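Local coordinates for protein putative reductase (Peptoclostridium difficile, PDB 5J6C) that probably reduces nitro compounds with a bound flavin mononucleotide as cofactor and is thought to interact with the antibiotic metronidazole, at residues K57-A62 with S125-Q130; L68-F73 with K110-V115; E153-I158 with K167-C172. All coordinates share one frame; numbering follows the deposited sequence.

In the fold
In a two-subunit assembly with bound FMN, contact 1 packs two helices together, contact 2 sets a loop against the start of strand 71-76, and contact 3 packs a helix on strand 168-177. Contact 2 lies inside the chain loop closed by contact 1. They touch where Ala-59 CB meets Phe-73 CZ at 3.7 Å, although their centres are 16 Å apart. Contacts 2 and 3, with centres 13 Å apart, are joined by two probable hydrogen bonds, Glu-72 OE2 to Tyr-168 OH and Lys-110 N to Lys-167 O. Contacts 1 and 3 do not touch. The side chains of Ala-62 and Asn-113 each lie about 7 Å from a bound FMN, that of Ile-158 about 10 Å.

Contact 1. Residues K57-A62 with S125-Q130; sequences KAALLA and SYIQLQ
Ala-59 and Ile-127 bring the two backbones nearest, with 5.5 Å from CA to CA. Residues 57-62 are the last turn of helix 49-60 and the start of the loop behind it. Residues 125-130 lie within helix 116-133 and run roughly the opposite way. Both helices belong to the nitroreductase fold; the Ala-62 side chain is about 7 Å from a bound FMN. In the turn that ends the first helix, Leu-61 N bonds to Ala-58 O and Ala-62 N to Ala-59 O. Ala-58 points its CB at the second helix; Ala-59 and Ala-62 touch it from the side. These small side chains let the backbones come close.

No hydrogen bond crosses the contact; it is held by packing. Ala-59 CB sits against the CG1 branch of Ile-127 at 3.5 Å, and the CD1 methyl of Ile-127 is almost as near. Ala-58 CB meets Gln-130 CB at 3.7 Å. The first torsion of Gln-130 sets CG anti to the backbone N (chi1 178°), beside the same methyl, and the bend at chi2 then brings OE1 near it. Gln-130 NE2 turns to Glu-133 for its hydrogen bond.

The edge of the Tyr-126 ring faces Ala-58 O, which lies near the ring plane, 3.4 Å from CD2. Ala-62 CA meets the ring obliquely, 3.6 Å from CE2, and Ala-62 CB lies near CD2.

The contact is wholly buried. Phe-73 of strand 71-76 packs on both Ala-59 and Ile-127, while Ile-174 and Ile-176 of strand 168-177 also touch Ile-127. The segments also take part in the dimer interface: Ser-125 OG bonds to Ser-125 OG of the second subunit, and Tyr-126 packs on Arg-36 of that subunit. The helix pair thus touches strands of its own sheet and the second subunit.

Contact 2. Residues L68-F73 with K110-V115; sequences LRTWEF and KEKNDV
Leu-68 and Thr-70, on the approach to strand 71-76, meet Lys-112 and Asn-113 in the loop that leads from strand 102-109 to helix 116-133. This is the border of an FMN pocket: Ser-65 and Asp-119 line it, and Asn-113 ND2 makes a weak hydrogen bond to Ser-65 OG. The side chains touch through carbon. Thr-70 CG2 reaches Lys-112 CB at 3.5 Å, and the two side chains run alongside each other with opposed directions. The same methyl lies 3.8 Å from Asn-113 CB; the Asn-113 side chain is roughly perpendicular to that of Thr-70. Leu-68 CD1 rests on Lys-112 O at 3.5 Å and on Asn-113 ND2. With Thr-70 CG2 turned to the loop, OG1 stands between the backbone N and the carbonyl carbon (chi1 61°) and bonds to Asp-119 OD2.

No direct hydrogen bond joins the segments, but water 1 does so. It donates to Thr-70 O at 3.1 Å and to Glu-72 OE2 at 2.8 Å, and accepts from Lys-112 NZ at 2.9 Å. The bend at chi4 of Lys-112 turns NZ to this water. NZ also forms a salt bridge with Asp-109. Asp-109 probably balances the lysine charge directly; Glu-72 OE2, 4.9 Å from Lys-112 NZ, is linked to it through the water and may add to this.

Contact 3. Residues E153-I158 with K167-C172; sequences EADKYI and KYSVEC
Asp-155 and Ile-158 pack the first turns of helix 154-162 on strand 168-177 of the antiparallel sheet of the nitroreductase fold. Helix and strand axes approach to 7.7 Å, with 110° between their directions. Glu-153 is the N-cap residue, and its carbonyl accepts the N-H of Tyr-157. Asp-155 follows in the first turn. Its CG is anti to the backbone N (chi1 166°), which carries the carboxylate across to the strand. OD1 accepts the backbone N-H of Val-170 at 2.8 Å, with an N-H...O angle of 151°. The donor meets the anti side of this oxygen and lies well out of the carboxylate plane. OD2 accepts a hydrogen bond from water 2, which also donates to Tyr-168 O, so OD1 joins the strand directly and OD2 through the water. A salt bridge from OD2 to Arg-159 probably favours the charged form. One turn on, Ile-158 faces Val-170, which also packs on Val-105 and Ile-107 of strand 102-109. Ile-158 CG2 lies 4.1 Å from Val-170 CG2, and Ile-158 CD1 lies 4.1 Å from Val-170 CG1.

Contact 1. Residues K57-A62 with S125-Q130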
loop_
_atom_site.group_PDB
_atom_site.type_symbol
_atom_site.label_atom_id
_atom_site.label_comp_id
_atom_site.label_asym_id
_atom_site.label_seq_id
_atom_site.Cartn_x
_atom_site.Cartn_y
_atom_site.Cartn_z
ATOM N N LYS A 57 5.891 -13.574 6.267
ATOM C CA LYS A 57 7.152 -13.281 5.586
ATOM C C LYS A 57 6.985 -12.176 4.552
ATOM O O LYS A 57 7.842 -11.298 4.440
ATOM C CB LYS A 57 7.705 -14.534 4.910
ATOM C CG LYS A 57 8.559 -15.417 5.788
ATOM C CD LYS A 57 9.185 -16.531 4.950
ATOM C CE LYS A 57 10.268 -17.298 5.694
ATOM N NZ LYS A 57 11.071 -18.115 4.724
ATOM N N ALA A 58 5.899 -12.212 3.770
ATOM C CA ALA A 58 5.661 -11.132 2.811
ATOM C C ALA A 58 5.509 -9.795 3.522
ATOM O O ALA A 58 6.076 -8.784 3.086
ATOM C CB ALA A 58 4.422 -11.421 1.966
ATOM N N ALA A 59 4.755 -9.774 4.625
ATOM C CA ALA A 59 4.577 -8.533 5.382
ATOM C C ALA A 59 5.906 -7.999 5.902
ATOM O O ALA A 59 6.174 -6.793 5.820
ATOM C CB ALA A 59 3.614 -8.761 6.541
ATOM N N LEU A 60 6.762 -8.881 6.425
ATOM C CA LEU A 60 8.036 -8.443 6.979
ATOM C C LEU A 60 9.021 -7.958 5.916
ATOM O O LEU A 60 10.047 -7.371 6.277
ATOM C CB LEU A 60 8.659 -9.577 7.784
ATOM C CG LEU A 60 7.950 -9.930 9.088
ATOM C CD1 LEU A 60 8.493 -11.245 9.633
ATOM C CD2 LEU A 60 8.135 -8.809 10.117
ATOM N N LEU A 61 8.743 -8.194 4.633
ATOM C CA LEU A 61 9.610 -7.758 3.542
ATOM C C LEU A 61 9.145 -6.446 2.920
ATOM O O LEU A 61 9.700 -6.015 1.903
ATOM C CB LEU A 61 9.687 -8.845 2.466
ATOM C CG LEU A 61 10.497 -10.094 2.807
ATOM C CD1 LEU A 61 10.077 -11.238 1.901
ATOM C CD2 LEU A 61 11.988 -9.818 2.647
ATOM N N ALA A 62 8.132 -5.815 3.501
ATOM C CA ALA A 62 7.547 -4.633 2.892
ATOM C C ALA A 62 8.511 -3.448 2.979
ATOM O O ALA A 62 9.167 -3.247 4.014
ATOM C CB ALA A 62 6.226 -4.281 3.577
ATOM N N SER A 125 -1.027 -4.461 2.045
ATOM C CA SER A 125 -1.212 -4.880 0.663
ATOM C C SER A 125 -0.374 -6.109 0.360
ATOM O O SER A 125 -0.840 -7.020 -0.328
ATOM C CB SER A 125 -0.886 -3.734 -0.294
ATOM O OG SER A 125 0.506 -3.670 -0.568
ATOM N N TYR A 126 0.850 -6.170 0.895
ATOM C CA TYR A 126 1.663 -7.372 0.721
ATOM C C TYR A 126 0.977 -8.579 1.353
ATOM O O TYR A 126 1.002 -9.681 0.793
ATOM C CB TYR A 126 3.069 -7.170 1.308
ATOM C CG TYR A 126 4.062 -6.415 0.417
ATOM C CD1 TYR A 126 3.624 -5.511 -0.556
ATOM C CD2 TYR A 126 5.436 -6.617 0.542
ATOM C CE1 TYR A 126 4.523 -4.814 -1.369
ATOM C CE2 TYR A 126 6.350 -5.926 -0.284
ATOM C CZ TYR A 126 5.880 -5.029 -1.236
ATOM O OH TYR A 126 6.764 -4.346 -2.052
ATOM N N ILE A 127 0.318 -8.379 2.498
ATOM C CA ILE A 127 -0.405 -9.470 3.153
ATOM C C ILE A 127 -1.522 -9.979 2.246
ATOM O O ILE A 127 -1.635 -11.184 1.977
ATOM C CB ILE A 127 -0.928 -9.007 4.532
ATOM C CG1 ILE A 127 0.220 -9.015 5.551
ATOM C CG2 ILE A 127 -2.109 -9.860 5.018
ATOM C CD1 ILE A 127 -0.051 -8.233 6.849
ATOM N N GLN A 128 -2.329 -9.058 1.714
ATOM C CA GLN A 128 -3.442 -9.449 0.855
ATOM C C GLN A 128 -2.966 -10.134 -0.421
ATOM O O GLN A 128 -3.602 -11.087 -0.884
ATOM C CB GLN A 128 -4.294 -8.229 0.533
ATOM C CG GLN A 128 -5.007 -7.672 1.765
ATOM C CD GLN A 128 -6.185 -6.788 1.393
ATOM O OE1 GLN A 128 -6.031 -5.581 1.178
ATOM N NE2 GLN A 128 -7.371 -7.398 1.277
ATOM N N LEU A 129 -1.852 -9.672 -1.007
ATOM C CA LEU A 129 -1.368 -10.301 -2.236
ATOM C C LEU A 129 -0.826 -11.701 -1.964
ATOM O O LEU A 129 -1.090 -12.634 -2.729
ATOM C CB LEU A 129 -0.300 -9.424 -2.906
ATOM C CG LEU A 129 -0.822 -8.132 -3.548
ATOM C CD1 LEU A 129 0.272 -7.332 -4.278
ATOM C CD2 LEU A 129 -1.972 -8.456 -4.494
ATOM N N GLN A 130 -0.067 -11.872 -0.883
ATOM C CA GLN A 130 0.448 -13.198 -0.570
ATOM C C GLN A 130 -0.679 -14.154 -0.185
ATOM O O GLN A 130 -0.660 -15.327 -0.579
ATOM C CB GLN A 130 1.498 -13.113 0.530
ATOM C CG GLN A 130 2.046 -14.470 0.949
ATOM C CD GLN A 130 2.877 -15.140 -0.139
ATOM O OE1 GLN A 130 4.079 -14.910 -0.248
ATOM N NE2 GLN A 130 2.236 -15.983 -0.940
#

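Contact 2. Residues L68-F73 with K110-V115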
loop_
_atom_site.group_PDB
_atom_site.type_symbol
_atom_site.label_atom_id
_atom_site.label_comp_id
_atom_site.label_asym_id
_atom_site.label_seq_id
_atom_site.Cartn_x
_atom_site.Cartn_y
_atom_site.Cartn_z
ATOM N N LEU A 68 12.564 2.138 8.340
ATOM C CA LEU A 68 12.310 2.136 9.778
ATOM C C LEU A 68 11.348 1.044 10.221
ATOM O O LEU A 68 11.280 0.756 11.423
ATOM C CB LEU A 68 11.757 3.487 10.215
ATOM C CG LEU A 68 12.714 4.676 10.256
ATOM C CD1 LEU A 68 11.990 5.911 10.787
ATOM C CD2 LEU A 68 13.943 4.356 11.096
ATOM N N ARG A 69 10.584 0.456 9.299
ATOM C CA ARG A 69 9.658 -0.631 9.618
ATOM C C ARG A 69 8.786 -0.304 10.836
ATOM O O ARG A 69 8.761 -1.032 11.826
ATOM C CB ARG A 69 10.432 -1.930 9.851
ATOM C CG ARG A 69 11.282 -2.370 8.662
ATOM C CD ARG A 69 11.972 -3.685 8.970
ATOM N NE ARG A 69 12.593 -4.291 7.789
ATOM C CZ ARG A 69 13.564 -5.198 7.857
ATOM N NH1 ARG A 69 14.031 -5.573 9.048
ATOM N NH2 ARG A 69 14.078 -5.720 6.743
ATOM N N THR A 70 8.048 0.806 10.746
ATOM C CA THR A 70 7.265 1.263 11.895
ATOM C C THR A 70 6.155 0.289 12.290
ATOM O O THR A 70 5.630 0.394 13.401
ATOM C CB THR A 70 6.626 2.633 11.620
ATOM O OG1 THR A 70 5.738 2.524 10.502
ATOM C CG2 THR A 70 7.678 3.695 11.325
ATOM N N TRP A 71 5.775 -0.638 11.412
ATOM C CA TRP A 71 4.599 -1.453 11.652
ATOM C C TRP A 71 4.886 -2.593 12.633
ATOM O O TRP A 71 6.031 -2.878 12.991
ATOM C CB TRP A 71 4.053 -2.019 10.342
ATOM C CG TRP A 71 5.062 -2.284 9.224
ATOM C CD1 TRP A 71 5.097 -1.667 8.005
ATOM C CD2 TRP A 71 6.134 -3.239 9.211
ATOM N NE1 TRP A 71 6.120 -2.164 7.246
ATOM C CE2 TRP A 71 6.773 -3.135 7.958
ATOM C CE3 TRP A 71 6.615 -4.172 10.134
ATOM C CZ2 TRP A 71 7.870 -3.930 7.603
ATOM C CZ3 TRP A 71 7.696 -4.957 9.778
ATOM C CH2 TRP A 71 8.315 -4.823 8.527
ATOM N N GLU A 72 3.800 -3.214 13.100
ATOM C CA GLU A 72 3.806 -4.494 13.807
ATOM C C GLU A 72 2.503 -5.206 13.479
ATOM O O GLU A 72 1.515 -4.582 13.084
ATOM C CB GLU A 72 3.938 -4.357 15.334
ATOM C CG GLU A 72 4.889 -3.272 15.780
ATOM C CD GLU A 72 5.770 -3.684 16.924
ATOM O OE1 GLU A 72 5.676 -4.855 17.358
ATOM O OE2 GLU A 72 6.552 -2.823 17.394
ATOM N N PHE A 73 2.506 -6.522 13.655
ATOM C CA PHE A 73 1.393 -7.365 13.239
ATOM C C PHE A 73 0.898 -8.184 14.420
ATOM O O PHE A 73 1.692 -8.793 15.143
ATOM C CB PHE A 73 1.818 -8.254 12.067
ATOM C CG PHE A 73 2.481 -7.480 10.957
ATOM C CD1 PHE A 73 1.724 -6.717 10.073
ATOM C CD2 PHE A 73 3.855 -7.462 10.835
ATOM C CE1 PHE A 73 2.333 -5.977 9.059
ATOM C CE2 PHE A 73 4.476 -6.727 9.837
ATOM C CZ PHE A 73 3.716 -5.982 8.942
ATOM N N LYS A 110 3.506 5.197 15.876
ATOM C CA LYS A 110 3.282 6.495 15.245
ATOM C C LYS A 110 4.264 7.572 15.702
ATOM O O LYS A 110 4.290 8.652 15.103
ATOM C CB LYS A 110 1.835 6.968 15.466
ATOM C CG LYS A 110 1.433 7.278 16.904
ATOM C CD LYS A 110 -0.073 7.590 16.994
ATOM C CE LYS A 110 -0.464 8.247 18.321
ATOM N NZ LYS A 110 -0.525 7.302 19.475
ATOM N N GLU A 111 5.087 7.306 16.716
ATOM C CA GLU A 111 6.182 8.213 17.046
ATOM C C GLU A 111 7.432 7.952 16.214
ATOM O O GLU A 111 8.327 8.804 16.192
ATOM C CB GLU A 111 6.560 8.095 18.523
ATOM C CG GLU A 111 5.423 8.248 19.504
ATOM C CD GLU A 111 5.800 7.715 20.871
ATOM O OE1 GLU A 111 6.856 7.047 20.976
ATOM O OE2 GLU A 111 5.039 7.960 21.837
ATOM N N LYS A 112 7.528 6.787 15.562
ATOM C CA LYS A 112 8.716 6.459 14.775
ATOM C C LYS A 112 8.774 7.262 13.480
ATOM O O LYS A 112 9.868 7.609 13.014
ATOM C CB LYS A 112 8.750 4.961 14.452
ATOM C CG LYS A 112 9.540 4.065 15.421
ATOM C CD LYS A 112 9.945 2.747 14.726
ATOM C CE LYS A 112 10.487 1.697 15.694
ATOM N NZ LYS A 112 9.426 1.118 16.566
ATOM N N ASN A 113 7.614 7.556 12.892
ATOM C CA ASN A 113 7.516 8.276 11.631
ATOM C C ASN A 113 6.089 8.790 11.485
ATOM O O ASN A 113 5.146 8.225 12.056
ATOM C CB ASN A 113 7.901 7.379 10.436
ATOM C CG ASN A 113 8.757 8.112 9.399
ATOM O OD1 ASN A 113 8.854 9.346 9.411
ATOM N ND2 ASN A 113 9.372 7.350 8.490
ATOM N N ASP A 114 5.947 9.875 10.725
ATOM C CA ASP A 114 4.643 10.443 10.404
ATOM C C ASP A 114 3.994 9.792 9.186
ATOM O O ASP A 114 2.801 10.003 8.946
ATOM C CB ASP A 114 4.781 11.947 10.158
ATOM C CG ASP A 114 5.698 12.260 8.987
ATOM O OD1 ASP A 114 6.604 11.451 8.693
ATOM O OD2 ASP A 114 5.508 13.319 8.357
ATOM N N VAL A 115 4.750 9.016 8.415
ATOM C CA VAL A 115 4.217 8.325 7.248
ATOM C C VAL A 115 4.049 6.850 7.592
ATOM O O VAL A 115 4.176 5.978 6.723
ATOM C CB VAL A 115 5.114 8.547 6.010
ATOM C CG1 VAL A 115 5.004 10.006 5.540
ATOM C CG2 VAL A 115 6.555 8.242 6.325
HETATM O O HOH W 1 7.355 -0.734 15.782
#

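Contact 3. Residues E153-I158 with K167-C172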
loop_
_atom_site.group_PDB
_atom_site.type_symbol
_atom_site.label_atom_id
_atom_site.label_comp_id
_atom_site.label_asym_id
_atom_site.label_seq_id
_atom_site.Cartn_x
_atom_site.Cartn_y
_atom_site.Cartn_z
ATOM N N GLU A 153 -13.113 6.111 19.108
ATOM C CA GLU A 153 -12.399 5.735 17.892
ATOM C C GLU A 153 -12.265 4.218 17.785
ATOM O O GLU A 153 -12.073 3.523 18.787
ATOM C CB GLU A 153 -11.005 6.354 17.869
ATOM C CG GLU A 153 -10.951 7.845 17.641
ATOM C CD GLU A 153 -9.516 8.356 17.736
ATOM O OE1 GLU A 153 -9.278 9.549 17.455
ATOM O OE2 GLU A 153 -8.623 7.549 18.097
ATOM N N ALA A 154 -12.354 3.696 16.560
ATOM C CA ALA A 154 -12.128 2.260 16.378
ATOM C C ALA A 154 -10.720 1.869 16.815
ATOM O O ALA A 154 -10.518 0.805 17.419
ATOM C CB ALA A 154 -12.381 1.852 14.921
ATOM N N ASP A 155 -9.738 2.725 16.519
ATOM C CA ASP A 155 -8.373 2.529 17.003
ATOM C C ASP A 155 -8.345 2.244 18.504
ATOM O O ASP A 155 -7.790 1.234 18.946
ATOM C CB ASP A 155 -7.538 3.770 16.680
ATOM C CG ASP A 155 -6.221 3.796 17.424
ATOM O OD1 ASP A 155 -5.402 2.901 17.173
ATOM O OD2 ASP A 155 -5.997 4.716 18.246
ATOM N N LYS A 156 -8.963 3.120 19.296
ATOM C CA LYS A 156 -8.933 2.975 20.750
ATOM C C LYS A 156 -9.621 1.691 21.195
ATOM O O LYS A 156 -9.130 0.987 22.084
ATOM C CB LYS A 156 -9.583 4.203 21.398
ATOM C CG LYS A 156 -9.814 4.087 22.904
ATOM C CD LYS A 156 -8.486 4.048 23.634
ATOM C CE LYS A 156 -8.653 4.142 25.139
ATOM N NZ LYS A 156 -7.324 4.138 25.827
ATOM N N TYR A 157 -10.758 1.362 20.581
ATOM C CA TYR A 157 -11.441 0.113 20.912
ATOM C C TYR A 157 -10.529 -1.098 20.698
ATOM O O TYR A 157 -10.426 -1.975 21.568
ATOM C CB TYR A 157 -12.713 -0.006 20.081
ATOM C CG TYR A 157 -13.447 -1.297 20.296
ATOM C CD1 TYR A 157 -14.315 -1.455 21.366
ATOM C CD2 TYR A 157 -13.268 -2.371 19.429
ATOM C CE1 TYR A 157 -14.992 -2.649 21.568
ATOM C CE2 TYR A 157 -13.940 -3.573 19.622
ATOM C CZ TYR A 157 -14.804 -3.705 20.692
ATOM O OH TYR A 157 -15.465 -4.904 20.886
ATOM N N ILE A 158 -9.833 -1.147 19.557
ATOM C CA ILE A 158 -8.994 -2.304 19.252
ATOM C C ILE A 158 -7.787 -2.361 20.185
ATOM O O ILE A 158 -7.420 -3.436 20.676
ATOM C CB ILE A 158 -8.584 -2.289 17.765
ATOM C CG1 ILE A 158 -9.833 -2.494 16.902
ATOM C CG2 ILE A 158 -7.568 -3.390 17.473
ATOM C CD1 ILE A 158 -9.647 -2.155 15.439
ATOM N N LYS A 167 1.445 4.358 22.210
ATOM C CA LYS A 167 2.275 4.928 21.152
ATOM C C LYS A 167 1.944 4.347 19.783
ATOM O O LYS A 167 2.359 4.919 18.772
ATOM C CB LYS A 167 3.763 4.730 21.461
ATOM C CG LYS A 167 4.245 3.286 21.476
ATOM C CD LYS A 167 5.770 3.244 21.628
ATOM C CE LYS A 167 6.297 1.826 21.562
ATOM N NZ LYS A 167 7.736 1.816 21.184
ATOM N N TYR A 168 1.201 3.243 19.737
ATOM C CA TYR A 168 0.799 2.598 18.500
ATOM C C TYR A 168 -0.564 3.095 18.049
ATOM O O TYR A 168 -1.436 3.413 18.863
ATOM C CB TYR A 168 0.745 1.080 18.672
ATOM C CG TYR A 168 2.074 0.469 19.013
ATOM C CD1 TYR A 168 3.037 0.273 18.032
ATOM C CD2 TYR A 168 2.378 0.099 20.319
ATOM C CE1 TYR A 168 4.254 -0.276 18.336
ATOM C CE2 TYR A 168 3.596 -0.456 20.632
ATOM C CZ TYR A 168 4.529 -0.643 19.633
ATOM O OH TYR A 168 5.743 -1.192 19.925
ATOM N N SER A 169 -0.746 3.131 16.732
ATOM C CA SER A 169 -2.033 3.380 16.110
ATOM C C SER A 169 -2.420 2.180 15.247
ATOM O O SER A 169 -1.557 1.532 14.649
ATOM C CB SER A 169 -1.977 4.655 15.261
ATOM O OG SER A 169 -3.252 4.952 14.733
ATOM N N VAL A 170 -3.721 1.894 15.166
ATOM C CA VAL A 170 -4.229 0.761 14.395
ATOM C C VAL A 170 -4.632 1.248 13.016
ATOM O O VAL A 170 -5.454 2.160 12.885
ATOM C CB VAL A 170 -5.409 0.067 15.094
ATOM C CG1 VAL A 170 -5.823 -1.174 14.294
ATOM C CG2 VAL A 170 -5.040 -0.316 16.514
ATOM N N GLU A 171 -4.048 0.645 11.983
ATOM C CA GLU A 171 -4.322 1.047 10.610
ATOM C C GLU A 171 -5.547 0.336 10.057
ATOM O O GLU A 171 -6.478 0.981 9.564
ATOM C CB GLU A 171 -3.104 0.763 9.719
ATOM C CG GLU A 171 -3.402 0.872 8.227
ATOM C CD GLU A 171 -3.934 2.241 7.829
ATOM O OE1 GLU A 171 -4.792 2.318 6.930
ATOM O OE2 GLU A 171 -3.502 3.247 8.421
ATOM N N CYS A 172 -5.576 -0.987 10.167
ATOM C CA CYS A 172 -6.618 -1.792 9.552
ATOM C C CYS A 172 -6.491 -3.210 10.081
ATOM O O CYS A 172 -5.458 -3.589 10.647
ATOM C CB CYS A 172 -6.491 -1.784 8.021
ATOM S SG CYS A 172 -4.927 -2.527 7.434
HETATM O O HOH W 2 -3.410 5.747 18.419
#